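Local atomic coordinates of putative branched-chain amino acid ABC transporter (Rhodospirillum rubrum ATCC 11170, PDB entry 3HUT), a protein that probably binds branched-chain amino acids outside the cytoplasmic membrane and hands them to an ABC transporter for uptake. Residues E10-G15 / A51-D56; P71-V76 / E95-L100; D185-I190 / A208-A213; P195-L200 / A220-G225; L290-R295 / E303-A308. All blocks are in the same frame, centred on the assembly; numbering follows the deposited sequence.

Contact 1: E10-G15 / A51-D56; sequences ELPLTG and ADSRDD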
# COMPACT_ATOMS: atom_id res chain seq x y z
N GLU A 10 9.82 0.10 15.43
CA GLU A 10 10.69 -1.03 15.12
C GLU A 10 10.72 -1.14 13.60
O GLU A 10 9.68 -1.14 12.95
CB GLU A 10 10.18 -2.33 15.76
CG GLU A 10 8.73 -2.68 15.44
CD GLU A 10 8.34 -4.05 15.99
OE1 GLU A 10 8.73 -5.07 15.37
OE2 GLU A 10 7.66 -4.11 17.04
N LEU A 11 11.93 -1.22 13.05
CA LEU A 11 12.13 -1.31 11.61
C LEU A 11 13.49 -1.92 11.29
O LEU A 11 14.41 -1.88 12.11
CB LEU A 11 12.01 0.08 10.96
CG LEU A 11 12.60 1.30 11.68
CD1 LEU A 11 13.95 0.99 12.28
CD2 LEU A 11 12.70 2.46 10.71
N PRO A 12 13.64 -2.49 10.09
CA PRO A 12 14.90 -3.10 9.68
C PRO A 12 15.96 -2.13 9.17
O PRO A 12 15.80 -1.52 8.12
CB PRO A 12 14.46 -4.10 8.61
CG PRO A 12 13.31 -3.39 7.96
CD PRO A 12 12.56 -2.81 9.14
N LEU A 13 17.05 -1.99 9.93
CA LEU A 13 18.15 -1.10 9.55
C LEU A 13 19.39 -1.92 9.21
O LEU A 13 20.42 -1.38 8.81
CB LEU A 13 18.46 -0.12 10.68
CG LEU A 13 17.34 0.89 10.93
CD1 LEU A 13 17.71 1.81 12.08
CD2 LEU A 13 17.07 1.70 9.65
N THR A 14 19.29 -3.23 9.39
CA THR A 14 20.38 -4.13 9.05
C THR A 14 19.72 -5.35 8.43
O THR A 14 18.57 -5.66 8.72
CB THR A 14 21.24 -4.51 10.30
OG1 THR A 14 20.42 -5.10 11.31
CG2 THR A 14 21.91 -3.28 10.87
N GLY A 15 20.44 -6.03 7.54
CA GLY A 15 19.87 -7.19 6.90
C GLY A 15 19.44 -6.92 5.48
O GLY A 15 19.58 -5.80 4.97
N ALA A 51 14.21 1.20 16.88
CA ALA A 51 14.85 -0.05 17.27
C ALA A 51 15.06 -0.89 16.02
O ALA A 51 14.12 -1.12 15.25
CB ALA A 51 13.99 -0.80 18.28
N ASP A 52 16.29 -1.35 15.81
CA ASP A 52 16.62 -2.17 14.65
C ASP A 52 16.12 -3.60 14.83
O ASP A 52 16.70 -4.38 15.58
CB ASP A 52 18.14 -2.18 14.43
CG ASP A 52 18.56 -2.95 13.19
OD1 ASP A 52 17.69 -3.44 12.44
OD2 ASP A 52 19.78 -3.06 12.96
N SER A 53 15.04 -3.94 14.14
CA SER A 53 14.46 -5.27 14.23
C SER A 53 15.20 -6.30 13.37
O SER A 53 15.03 -7.50 13.55
CB SER A 53 13.00 -5.24 13.80
OG SER A 53 12.91 -5.08 12.39
N ARG A 54 16.00 -5.81 12.42
CA ARG A 54 16.76 -6.67 11.50
C ARG A 54 15.83 -7.57 10.69
O ARG A 54 16.28 -8.53 10.07
CB ARG A 54 17.75 -7.54 12.28
CG ARG A 54 18.71 -6.78 13.16
CD ARG A 54 20.02 -7.55 13.32
NE ARG A 54 19.80 -8.91 13.80
CZ ARG A 54 19.45 -9.21 15.04
NH1 ARG A 54 19.27 -8.24 15.93
NH2 ARG A 54 19.27 -10.48 15.40
N ASP A 55 14.54 -7.24 10.69
CA ASP A 55 13.54 -8.04 9.99
C ASP A 55 13.64 -9.47 10.50
O ASP A 55 13.51 -10.43 9.75
CB ASP A 55 13.75 -8.00 8.47
CG ASP A 55 12.55 -8.55 7.71
OD1 ASP A 55 11.41 -8.26 8.12
OD2 ASP A 55 12.74 -9.27 6.70
N ASP A 56 13.88 -9.58 11.81
CA ASP A 56 14.02 -10.88 12.47
C ASP A 56 12.93 -11.02 13.53
O ASP A 56 12.81 -10.19 14.43
CB ASP A 56 15.41 -10.97 13.11
CG ASP A 56 15.64 -12.28 13.81
OD1 ASP A 56 15.15 -12.46 14.95
OD2 ASP A 56 16.32 -13.15 13.22
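Glu10 and Ala51 form the first of two parallel bridge pairs, and Glu10 CA leans a C-H toward Ala51 O at 3.4 Å. The Glu10 carboxylate leaves this contact and finds its hydrogen bond at Tyr92. Leu11 is tied at both ends of its backbone: its N donates to Ala51 O (3.1 Å), and its O accepts from Ser53 N (3.0 Å). Past the strand end, Pro12 lays CB against Asp55 CB at 4.0 Å. Its ring also borders Ser53 OG, which accepts from Asp55 N in an ST turn and bonds to Asp79. Leu13 N sends an almost straight bond (167°) to Asp52 OD1 at 3.0 Å, from above the carboxylate plane. Arg54 N meets the same oxygen from the opposite face, at 2.9 Å, and closes an Asx turn. Asp52 reaches this position with CG trans to its own N (chi1 -177°), which carries the carboxylate over the loop. Thr14 OG1 then donates to OD2 on its syn side at 2.7 Å, so three donors hold the group. With an alanine in place of Asp52, Leu13 N, Arg54 N and Thr14 OG1 would probably lose the carboxylate that all three share, leaving the two loops freer to shift. The arrangement closes a beta-alpha-beta unit, strand 5-11, helix 18-37 and strand 46-52, at the C-terminal ends of its parallel strands, the edge that generally faces the ligand cleft in periplasmic binding proteins.

Contact 2: P71-V76 / E95-L100; sequences PRVVGV and EGMPQL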
# COMPACT_ATOMS: atom_id res chain seq x y z
N PRO A 71 7.07 2.48 30.27
CA PRO A 71 5.81 3.21 30.43
C PRO A 71 5.66 4.48 29.60
O PRO A 71 4.55 4.96 29.38
CB PRO A 71 5.75 3.48 31.93
CG PRO A 71 7.20 3.58 32.30
CD PRO A 71 7.79 2.41 31.55
N ARG A 72 6.78 5.04 29.13
CA ARG A 72 6.69 6.26 28.33
C ARG A 72 6.20 5.99 26.92
O ARG A 72 5.58 6.85 26.29
CB ARG A 72 8.05 6.96 28.28
CG ARG A 72 8.62 7.30 29.64
CD ARG A 72 9.85 8.17 29.51
NE ARG A 72 10.84 7.59 28.60
CZ ARG A 72 11.48 6.45 28.81
NH1 ARG A 72 11.25 5.74 29.92
NH2 ARG A 72 12.38 6.02 27.93
N VAL A 73 6.47 4.79 26.41
CA VAL A 73 6.06 4.43 25.06
C VAL A 73 4.55 4.16 25.04
O VAL A 73 4.09 3.17 25.60
CB VAL A 73 6.80 3.17 24.60
CG1 VAL A 73 6.39 2.81 23.18
CG2 VAL A 73 8.32 3.40 24.68
N VAL A 74 3.80 5.04 24.40
CA VAL A 74 2.35 4.89 24.35
C VAL A 74 1.84 4.23 23.08
O VAL A 74 0.67 3.84 23.00
CB VAL A 74 1.65 6.26 24.53
CG1 VAL A 74 1.97 6.83 25.90
CG2 VAL A 74 2.11 7.22 23.44
N GLY A 75 2.71 4.09 22.10
CA GLY A 75 2.32 3.47 20.85
C GLY A 75 3.56 3.05 20.10
O GLY A 75 4.64 3.59 20.31
N VAL A 76 3.41 2.08 19.20
CA VAL A 76 4.55 1.61 18.43
C VAL A 76 4.26 1.64 16.93
O VAL A 76 3.24 1.12 16.49
CB VAL A 76 4.93 0.16 18.81
CG1 VAL A 76 6.00 -0.37 17.85
CG2 VAL A 76 5.44 0.11 20.24
N GLU A 95 -0.36 -7.37 25.51
CA GLU A 95 0.03 -6.35 26.48
C GLU A 95 -0.77 -5.04 26.43
O GLU A 95 -0.69 -4.23 27.35
CB GLU A 95 1.52 -6.03 26.34
CG GLU A 95 2.45 -7.20 26.65
CD GLU A 95 2.24 -7.76 28.05
OE1 GLU A 95 1.97 -6.96 28.97
OE2 GLU A 95 2.36 -8.99 28.22
N GLY A 96 -1.52 -4.84 25.35
CA GLY A 96 -2.31 -3.62 25.25
C GLY A 96 -1.54 -2.42 24.72
O GLY A 96 -1.64 -1.31 25.25
N MSE A 97 -0.77 -2.65 23.67
CA MSE A 97 0.02 -1.59 23.04
C MSE A 97 -0.49 -1.43 21.61
O MSE A 97 -0.51 -2.38 20.85
CB MSE A 97 1.49 -1.99 22.99
CG MSE A 97 2.39 -1.02 22.23
SE MSE A 97 2.73 0.63 23.18
CE MSE A 97 4.21 0.03 24.30
N PRO A 98 -0.93 -0.21 21.24
CA PRO A 98 -1.42 -0.01 19.87
C PRO A 98 -0.24 -0.06 18.89
O PRO A 98 0.80 0.56 19.13
CB PRO A 98 -2.08 1.36 19.94
CG PRO A 98 -1.25 2.08 20.96
CD PRO A 98 -1.05 1.03 22.03
N GLN A 99 -0.41 -0.79 17.79
CA GLN A 99 0.65 -0.94 16.79
C GLN A 99 0.19 -0.51 15.40
O GLN A 99 -0.87 -0.92 14.95
CB GLN A 99 1.13 -2.40 16.75
CG GLN A 99 2.00 -2.77 15.54
CD GLN A 99 2.32 -4.26 15.44
OE1 GLN A 99 1.58 -5.11 15.93
NE2 GLN A 99 3.42 -4.58 14.77
N LEU A 100 0.98 0.32 14.74
CA LEU A 100 0.63 0.75 13.39
C LEU A 100 1.76 0.40 12.43
O LEU A 100 2.82 1.03 12.46
CB LEU A 100 0.35 2.26 13.34
CG LEU A 100 0.12 2.86 11.94
CD1 LEU A 100 -0.96 2.09 11.23
CD2 LEU A 100 -0.26 4.33 12.05
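Met97, built as selenomethionine, curls its side chain along the backbone of residues 73-76. The chain starts away from its own N (chi1 174°), then bends twice, at chi2 (74°) and chi3 (84°). The first bend sets SE beside Gly75 N at 3.6 Å, and the second brings CE to Val73 CG1 at 3.7 Å. Val76 meets the root of the same side chain: its CG2 branch, trans to the carbonyl carbon, lies 3.8 Å from Met97 CG, the two side chains crossing at about a right angle. Pro98 fills the next place, its CG 3.3 Å from Val74 O. That buried carbonyl oxygen has no hydrogen-bonding partner in the model and is met here by carbon. Beyond the proline the strands pair properly: Val76 N donates to Pro98 O and Leu100 N to Val76 O, each at 3.0 Å. Gln99, extended beyond CG, takes its amide to Gln116 and to the backbone of Ser85. Tyr92 of helix 82-95 touches Val76, Met97 and Gln99. The pairing joins the two parallel strands of a beta-alpha-beta crossover, 73-78 and 99-101 linked by helix 82-95, within the Rossmann-like sheet of a periplasmic binding protein lobe.

Contact 3: D185-I190 / A208-A213; sequences DVIDEI and APFLRA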
# COMPACT_ATOMS: atom_id res chain seq x y z
N ASP A 185 -0.99 -18.49 -26.75
CA ASP A 185 -2.22 -19.21 -26.48
C ASP A 185 -3.28 -18.33 -25.81
O ASP A 185 -4.44 -18.35 -26.21
CB ASP A 185 -1.96 -20.44 -25.61
CG ASP A 185 -1.13 -21.48 -26.34
OD1 ASP A 185 -1.31 -21.62 -27.57
OD2 ASP A 185 -0.32 -22.15 -25.67
N VAL A 186 -2.87 -17.57 -24.79
CA VAL A 186 -3.82 -16.71 -24.10
C VAL A 186 -4.35 -15.66 -25.08
O VAL A 186 -5.51 -15.25 -24.98
CB VAL A 186 -3.16 -16.00 -22.89
CG1 VAL A 186 -1.93 -15.23 -23.32
CG2 VAL A 186 -4.16 -15.06 -22.24
N ILE A 187 -3.52 -15.24 -26.02
CA ILE A 187 -3.94 -14.25 -26.99
C ILE A 187 -4.94 -14.86 -27.97
O ILE A 187 -5.88 -14.19 -28.40
CB ILE A 187 -2.73 -13.67 -27.76
CG1 ILE A 187 -1.89 -12.82 -26.80
CG2 ILE A 187 -3.21 -12.83 -28.93
CD1 ILE A 187 -0.64 -12.22 -27.42
N ASP A 188 -4.74 -16.12 -28.32
CA ASP A 188 -5.65 -16.80 -29.23
C ASP A 188 -7.01 -16.93 -28.55
O ASP A 188 -8.05 -16.75 -29.17
CB ASP A 188 -5.12 -18.20 -29.58
CG ASP A 188 -3.95 -18.16 -30.54
OD1 ASP A 188 -3.38 -19.23 -30.82
OD2 ASP A 188 -3.60 -17.06 -31.02
N GLU A 189 -6.97 -17.24 -27.26
CA GLU A 189 -8.18 -17.41 -26.46
C GLU A 189 -8.95 -16.09 -26.37
O GLU A 189 -10.18 -16.08 -26.39
CB GLU A 189 -7.81 -17.93 -25.08
CG GLU A 189 -8.98 -18.11 -24.13
CD GLU A 189 -8.60 -18.92 -22.91
OE1 GLU A 189 -7.47 -18.76 -22.41
OE2 GLU A 189 -9.44 -19.72 -22.44
N ILE A 190 -8.22 -14.99 -26.25
CA ILE A 190 -8.84 -13.67 -26.18
C ILE A 190 -9.46 -13.38 -27.55
O ILE A 190 -10.55 -12.81 -27.65
CB ILE A 190 -7.79 -12.59 -25.85
CG1 ILE A 190 -7.33 -12.75 -24.40
CG2 ILE A 190 -8.35 -11.21 -26.11
CD1 ILE A 190 -6.21 -11.81 -23.99
N ALA A 208 4.75 -5.91 -19.36
CA ALA A 208 5.32 -5.18 -20.49
C ALA A 208 5.51 -6.11 -21.69
O ALA A 208 5.06 -5.81 -22.79
CB ALA A 208 6.64 -4.52 -20.10
N PRO A 209 6.21 -7.24 -21.49
CA PRO A 209 6.38 -8.12 -22.66
C PRO A 209 5.05 -8.68 -23.16
O PRO A 209 4.87 -8.86 -24.37
CB PRO A 209 7.34 -9.20 -22.15
CG PRO A 209 7.16 -9.19 -20.67
CD PRO A 209 7.02 -7.72 -20.36
N PHE A 210 4.12 -8.97 -22.25
CA PHE A 210 2.83 -9.49 -22.67
C PHE A 210 2.13 -8.51 -23.60
O PHE A 210 1.60 -8.89 -24.64
CB PHE A 210 1.92 -9.76 -21.47
CG PHE A 210 0.49 -9.98 -21.87
CD1 PHE A 210 0.13 -11.08 -22.64
CD2 PHE A 210 -0.50 -9.06 -21.52
CE1 PHE A 210 -1.18 -11.26 -23.07
CE2 PHE A 210 -1.81 -9.22 -21.94
CZ PHE A 210 -2.16 -10.33 -22.72
N LEU A 211 2.10 -7.24 -23.20
CA LEU A 211 1.45 -6.21 -24.00
C LEU A 211 2.13 -6.00 -25.35
O LEU A 211 1.47 -5.68 -26.34
CB LEU A 211 1.39 -4.90 -23.21
CG LEU A 211 0.42 -5.01 -22.03
CD1 LEU A 211 0.56 -3.81 -21.11
CD2 LEU A 211 -1.00 -5.14 -22.56
N ARG A 212 3.45 -6.17 -25.40
CA ARG A 212 4.16 -6.02 -26.67
C ARG A 212 3.68 -7.13 -27.61
O ARG A 212 3.47 -6.92 -28.80
CB ARG A 212 5.68 -6.14 -26.47
CG ARG A 212 6.35 -4.91 -25.84
CD ARG A 212 7.84 -5.17 -25.63
NE ARG A 212 8.52 -5.44 -26.89
CZ ARG A 212 9.69 -6.07 -26.99
NH1 ARG A 212 10.31 -6.50 -25.89
NH2 ARG A 212 10.24 -6.26 -28.18
N ALA A 213 3.48 -8.33 -27.06
CA ALA A 213 3.01 -9.46 -27.86
C ALA A 213 1.55 -9.25 -28.26
O ALA A 213 1.16 -9.49 -29.41
CB ALA A 213 3.16 -10.75 -27.07
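Ile190 N donates to Val186 O at 3.0 Å, the helical bond that places these two side chains a turn apart on the face presented to Phe210. No hydrogen bond crosses between the helices; the side chains that meet are all apolar. Phe210 directs its ring away from its own helix because CG lies trans to the backbone N (chi1 166°), and the aromatic group bridges much of the 11.3 Å between the local axes. Its CE1 corner does most of the touching, 4.0 Å from Val186 CG1 and 4.1 Å from Ile187 CG1, both of which approach the ring obliquely. Ile190 comes from another direction, with CD1 near the ring plane at the edge, 4.5 Å from CZ. Helices 184-193 and 204-216 flank strand 197-201 in sequence and pack on one face of its sheet, as expected of the layered alpha/beta lobe of a periplasmic binding protein; their segments cross at -53°. Ile145 of strand 141-147 lies beneath Val186 and Phe210 alike. Ile187, extended beyond CG1, slides past the phenylalanine in the opposite direction and sets CD1 against the backbone of Ala213, 3.8 Å from its C. The Ala213 methyl, 4.1 Å from the same CD1, also touches Phe183. Toward the outside, Asp188 forms a salt bridge with Arg217, whose side chain also touches Ile187.

Contact 4: P195-L200 / A220-G225; sequences PQAIYL and ALPVYG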
# COMPACT_ATOMS: atom_id res chain seq x y z
N PRO A 195 -13.41 -10.84 -25.59
CA PRO A 195 -13.82 -10.01 -24.46
C PRO A 195 -13.73 -8.53 -24.86
O PRO A 195 -13.07 -8.21 -25.84
CB PRO A 195 -12.81 -10.38 -23.37
CG PRO A 195 -11.58 -10.70 -24.17
CD PRO A 195 -12.13 -11.52 -25.31
N GLN A 196 -14.41 -7.65 -24.13
CA GLN A 196 -14.38 -6.23 -24.44
C GLN A 196 -13.11 -5.57 -23.89
O GLN A 196 -12.65 -4.55 -24.41
CB GLN A 196 -15.59 -5.51 -23.84
CG GLN A 196 -16.93 -6.07 -24.25
CD GLN A 196 -18.06 -5.39 -23.50
OE1 GLN A 196 -17.96 -5.16 -22.29
NE2 GLN A 196 -19.15 -5.08 -24.20
N ALA A 197 -12.55 -6.15 -22.84
CA ALA A 197 -11.34 -5.60 -22.25
C ALA A 197 -10.56 -6.66 -21.50
O ALA A 197 -11.03 -7.79 -21.32
CB ALA A 197 -11.70 -4.45 -21.30
N ILE A 198 -9.36 -6.28 -21.06
CA ILE A 198 -8.47 -7.17 -20.34
C ILE A 198 -8.02 -6.56 -19.02
O ILE A 198 -7.67 -5.38 -18.96
CB ILE A 198 -7.20 -7.47 -21.18
CG1 ILE A 198 -7.60 -8.06 -22.53
CG2 ILE A 198 -6.28 -8.43 -20.42
CD1 ILE A 198 -6.44 -8.23 -23.49
N TYR A 199 -8.04 -7.37 -17.96
CA TYR A 199 -7.59 -6.90 -16.66
C TYR A 199 -6.36 -7.74 -16.30
O TYR A 199 -6.44 -8.97 -16.27
CB TYR A 199 -8.65 -7.10 -15.57
CG TYR A 199 -8.15 -6.64 -14.22
CD1 TYR A 199 -7.94 -5.28 -13.95
CD2 TYR A 199 -7.79 -7.57 -13.23
CE1 TYR A 199 -7.40 -4.85 -12.74
CE2 TYR A 199 -7.25 -7.14 -12.01
CZ TYR A 199 -7.05 -5.78 -11.78
OH TYR A 199 -6.50 -5.34 -10.59
N LEU A 200 -5.24 -7.08 -16.03
CA LEU A 200 -4.01 -7.79 -15.70
C LEU A 200 -3.66 -7.75 -14.22
O LEU A 200 -3.36 -6.69 -13.67
CB LEU A 200 -2.84 -7.20 -16.49
CG LEU A 200 -2.94 -7.24 -18.03
CD1 LEU A 200 -1.70 -6.60 -18.65
CD2 LEU A 200 -3.10 -8.69 -18.48
N ALA A 220 -6.55 -4.45 -30.29
CA ALA A 220 -6.75 -3.05 -29.92
C ALA A 220 -7.56 -2.93 -28.63
O ALA A 220 -8.01 -1.84 -28.27
CB ALA A 220 -7.45 -2.30 -31.05
N LEU A 221 -7.75 -4.05 -27.94
CA LEU A 221 -8.54 -4.04 -26.71
C LEU A 221 -7.92 -3.19 -25.61
O LEU A 221 -6.71 -3.18 -25.43
CB LEU A 221 -8.73 -5.47 -26.20
CG LEU A 221 -9.47 -6.43 -27.13
CD1 LEU A 221 -9.66 -7.77 -26.44
CD2 LEU A 221 -10.82 -5.83 -27.52
N PRO A 222 -8.76 -2.47 -24.86
CA PRO A 222 -8.24 -1.64 -23.77
C PRO A 222 -7.75 -2.54 -22.64
O PRO A 222 -8.26 -3.65 -22.46
CB PRO A 222 -9.44 -0.78 -23.38
CG PRO A 222 -10.61 -1.66 -23.69
CD PRO A 222 -10.21 -2.27 -25.02
N VAL A 223 -6.77 -2.06 -21.88
CA VAL A 223 -6.21 -2.84 -20.79
C VAL A 223 -6.19 -2.09 -19.47
O VAL A 223 -5.81 -0.92 -19.42
CB VAL A 223 -4.76 -3.27 -21.11
CG1 VAL A 223 -4.13 -3.99 -19.91
CG2 VAL A 223 -4.76 -4.18 -22.34
N TYR A 224 -6.61 -2.77 -18.41
CA TYR A 224 -6.62 -2.21 -17.05
C TYR A 224 -5.73 -3.16 -16.26
O TYR A 224 -5.62 -4.33 -16.62
CB TYR A 224 -8.02 -2.22 -16.45
CG TYR A 224 -8.98 -1.20 -17.04
CD1 TYR A 224 -9.42 -0.12 -16.29
CD2 TYR A 224 -9.46 -1.34 -18.34
CE1 TYR A 224 -10.32 0.81 -16.81
CE2 TYR A 224 -10.36 -0.42 -18.87
CZ TYR A 224 -10.79 0.65 -18.10
OH TYR A 224 -11.69 1.56 -18.61
N GLY A 225 -5.10 -2.68 -15.20
CA GLY A 225 -4.25 -3.57 -14.45
C GLY A 225 -3.96 -3.18 -13.02
O GLY A 225 -4.33 -2.11 -12.55
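Leu200 and Tyr224 make the shortest bond of this strand pair, Leu200 N to Tyr224 O at 2.8 Å. Tyr224 N answers with a bond to Ile198 O at 2.9 Å, and both lie in the buried part of the contact. Side chains close it on two faces. On one, Leu200 CD1 packs against Val223 CG1 at 3.8 Å. On the other, Tyr199 points CG away from its own N (chi1 179°), passes CD1 by Tyr224 CB and brings CE1 to 3.8 Å from Gly225 CA; Tyr224 O and Gly225 CA both lie oblique to the ring. Its hydroxyl bonds to Asn130, and its ring stacks on Phe159. A leucine replacing Tyr199 would probably leave Asn130 without this oxygen and open a gap between Phe159 and Gly225. Toward the start of both strands, where Leu221 and Pro222 are partly open to solvent, the pairing is looser: Ile198 N reaches Pro222 O at a longer 3.2 Å. Pro222 CG rests on Ala197 CB at 3.8 Å, and Leu221 CD1 lies 3.5 Å from Pro195 O but 4.2 Å from Pro195 CG. The two parallel strands, 197-201 and 223-225, are joined through helix 204-216, which with helix 184-193 covers the Ile198 and Leu200 face; helix 126-136 lies against the tyrosine face. Strand 141-147 pairs with 197-201 and strand 246-249 with 223-225, so the pair lies inside the sheet.

Contact 5: L290-R295 / E303-A308; sequences LAAVGR and ESLRDA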
# COMPACT_ATOMS: atom_id res chain seq x y z
N LEU A 290 0.51 10.26 14.74
CA LEU A 290 0.60 11.57 15.39
C LEU A 290 -0.75 12.26 15.49
O LEU A 290 -1.07 12.87 16.51
CB LEU A 290 1.60 12.45 14.64
CG LEU A 290 3.06 12.00 14.74
CD1 LEU A 290 3.95 12.85 13.83
CD2 LEU A 290 3.52 12.11 16.19
N ALA A 291 -1.56 12.18 14.45
CA ALA A 291 -2.88 12.81 14.48
C ALA A 291 -3.69 12.16 15.60
O ALA A 291 -4.41 12.84 16.33
CB ALA A 291 -3.58 12.65 13.14
N ALA A 292 -3.58 10.85 15.73
CA ALA A 292 -4.31 10.12 16.76
C ALA A 292 -3.83 10.57 18.15
O ALA A 292 -4.64 10.77 19.06
CB ALA A 292 -4.10 8.62 16.59
N VAL A 293 -2.52 10.72 18.31
CA VAL A 293 -1.97 11.18 19.58
C VAL A 293 -2.51 12.59 19.84
O VAL A 293 -2.88 12.93 20.96
CB VAL A 293 -0.42 11.22 19.56
CG1 VAL A 293 0.11 11.74 20.89
CG2 VAL A 293 0.15 9.82 19.29
N GLY A 294 -2.55 13.40 18.79
CA GLY A 294 -3.06 14.75 18.91
C GLY A 294 -4.47 14.77 19.46
O GLY A 294 -4.80 15.59 20.32
N ARG A 295 -5.32 13.87 18.98
CA ARG A 295 -6.69 13.81 19.46
C ARG A 295 -6.75 13.25 20.87
O ARG A 295 -7.58 13.68 21.67
CB ARG A 295 -7.56 12.96 18.52
CG ARG A 295 -7.76 13.59 17.15
CD ARG A 295 -8.86 12.87 16.38
NE ARG A 295 -8.51 11.50 16.04
CZ ARG A 295 -7.76 11.15 15.00
NH1 ARG A 295 -7.26 12.08 14.19
NH2 ARG A 295 -7.51 9.87 14.77
N GLU A 303 -4.31 2.78 25.84
CA GLU A 303 -5.72 2.46 25.60
C GLU A 303 -6.45 3.56 24.83
O GLU A 303 -7.18 3.27 23.88
CB GLU A 303 -6.44 2.22 26.93
CG GLU A 303 -5.72 1.29 27.89
CD GLU A 303 -4.44 1.91 28.45
OE1 GLU A 303 -4.49 3.03 28.99
OE2 GLU A 303 -3.37 1.27 28.35
N SER A 304 -6.26 4.81 25.24
CA SER A 304 -6.92 5.91 24.56
C SER A 304 -6.34 6.11 23.17
O SER A 304 -7.06 6.53 22.25
CB SER A 304 -6.80 7.21 25.38
OG SER A 304 -5.50 7.75 25.29
N LEU A 305 -5.06 5.80 23.01
CA LEU A 305 -4.42 5.94 21.70
C LEU A 305 -4.95 4.87 20.76
O LEU A 305 -5.10 5.11 19.56
CB LEU A 305 -2.90 5.83 21.83
CG LEU A 305 -2.10 5.93 20.51
CD1 LEU A 305 -2.55 7.15 19.71
CD2 LEU A 305 -0.61 6.03 20.83
N ARG A 306 -5.26 3.68 21.28
CA ARG A 306 -5.79 2.61 20.44
C ARG A 306 -7.16 3.04 19.89
O ARG A 306 -7.46 2.81 18.72
CB ARG A 306 -5.95 1.31 21.23
CG ARG A 306 -6.19 0.08 20.35
CD ARG A 306 -7.27 -0.81 20.93
NE ARG A 306 -8.56 -0.12 20.99
CZ ARG A 306 -9.48 -0.13 20.01
NH1 ARG A 306 -9.26 -0.81 18.89
NH2 ARG A 306 -10.61 0.54 20.16
N ASP A 307 -7.98 3.66 20.74
CA ASP A 307 -9.30 4.13 20.31
C ASP A 307 -9.16 5.22 19.25
O ASP A 307 -9.86 5.19 18.23
CB ASP A 307 -10.11 4.69 21.49
CG ASP A 307 -10.66 3.60 22.39
OD1 ASP A 307 -11.05 2.53 21.87
OD2 ASP A 307 -10.71 3.82 23.61
N ALA A 308 -8.28 6.18 19.49
CA ALA A 308 -8.07 7.28 18.54
C ALA A 308 -7.57 6.78 17.19
O ALA A 308 -8.00 7.26 16.14
CB ALA A 308 -7.10 8.30 19.12
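Leu305 carries CG trans to its backbone N (chi1 179°) and then turns at chi2, which drives CD1 into the angle between Ala292 and Val293. There it lies 3.8 Å from Ala292 CB and 3.8 Å from Val293 CG2, the valine branch that sits beside its own N. Arg295 takes a different course: a bend at chi3 (-66°) folds the guanidinium back along its helix, one face over Ala291 O and Ala292 CA. The fold leaves NH2 aimed at the other helix, where it donates to Ala308 O at 3.0 Å. The acceptor lies in the guanidinium plane, at its edge, whereas the donor stands above the carbonyl plane of the alanine. Between these two groups the helices come closest. Ala308 CB meets Ala292 CB at 3.9 Å and Ala292 O at 3.5 Å, and such small residues permit an axis separation of 8.6 Å at a steep angle of 119°. On the far side of its helix, Arg306 pairs with Asp307 through NH2 and OD1 at 2.7 Å, while its NH1 bonds to the Pro114 carbonyl. The contact joins helices 277-296 and 302-310, consecutive in the chain: the first packs Leu290 on helix 18-37 and both Leu290 and Val293 on strand 5-11, and the second sets Leu305 against Pro98, just before strand 99-101.

How the contacts relate
The five contacts fall into two groups on the two lobes of this bilobal receptor. Contacts 1 and 2 lie in the same five-stranded parallel sheet, their centres 18 Å apart; strand 5-11 of contact 1 lies next to strand 73-78 of contact 2. Contact 5 comes last in the chain yet returns to this lobe: its centre is 11 Å from that of contact 2, and Leu305 packs on Val74 and Pro98. Contacts 3 and 4 occupy the other lobe, with centres also 11 Å apart, and interleave along the chain, helix, strand, helix, strand. The groups stand 41 to 50 Å apart, centre to centre, consistent with lobes that close on a ligand between them.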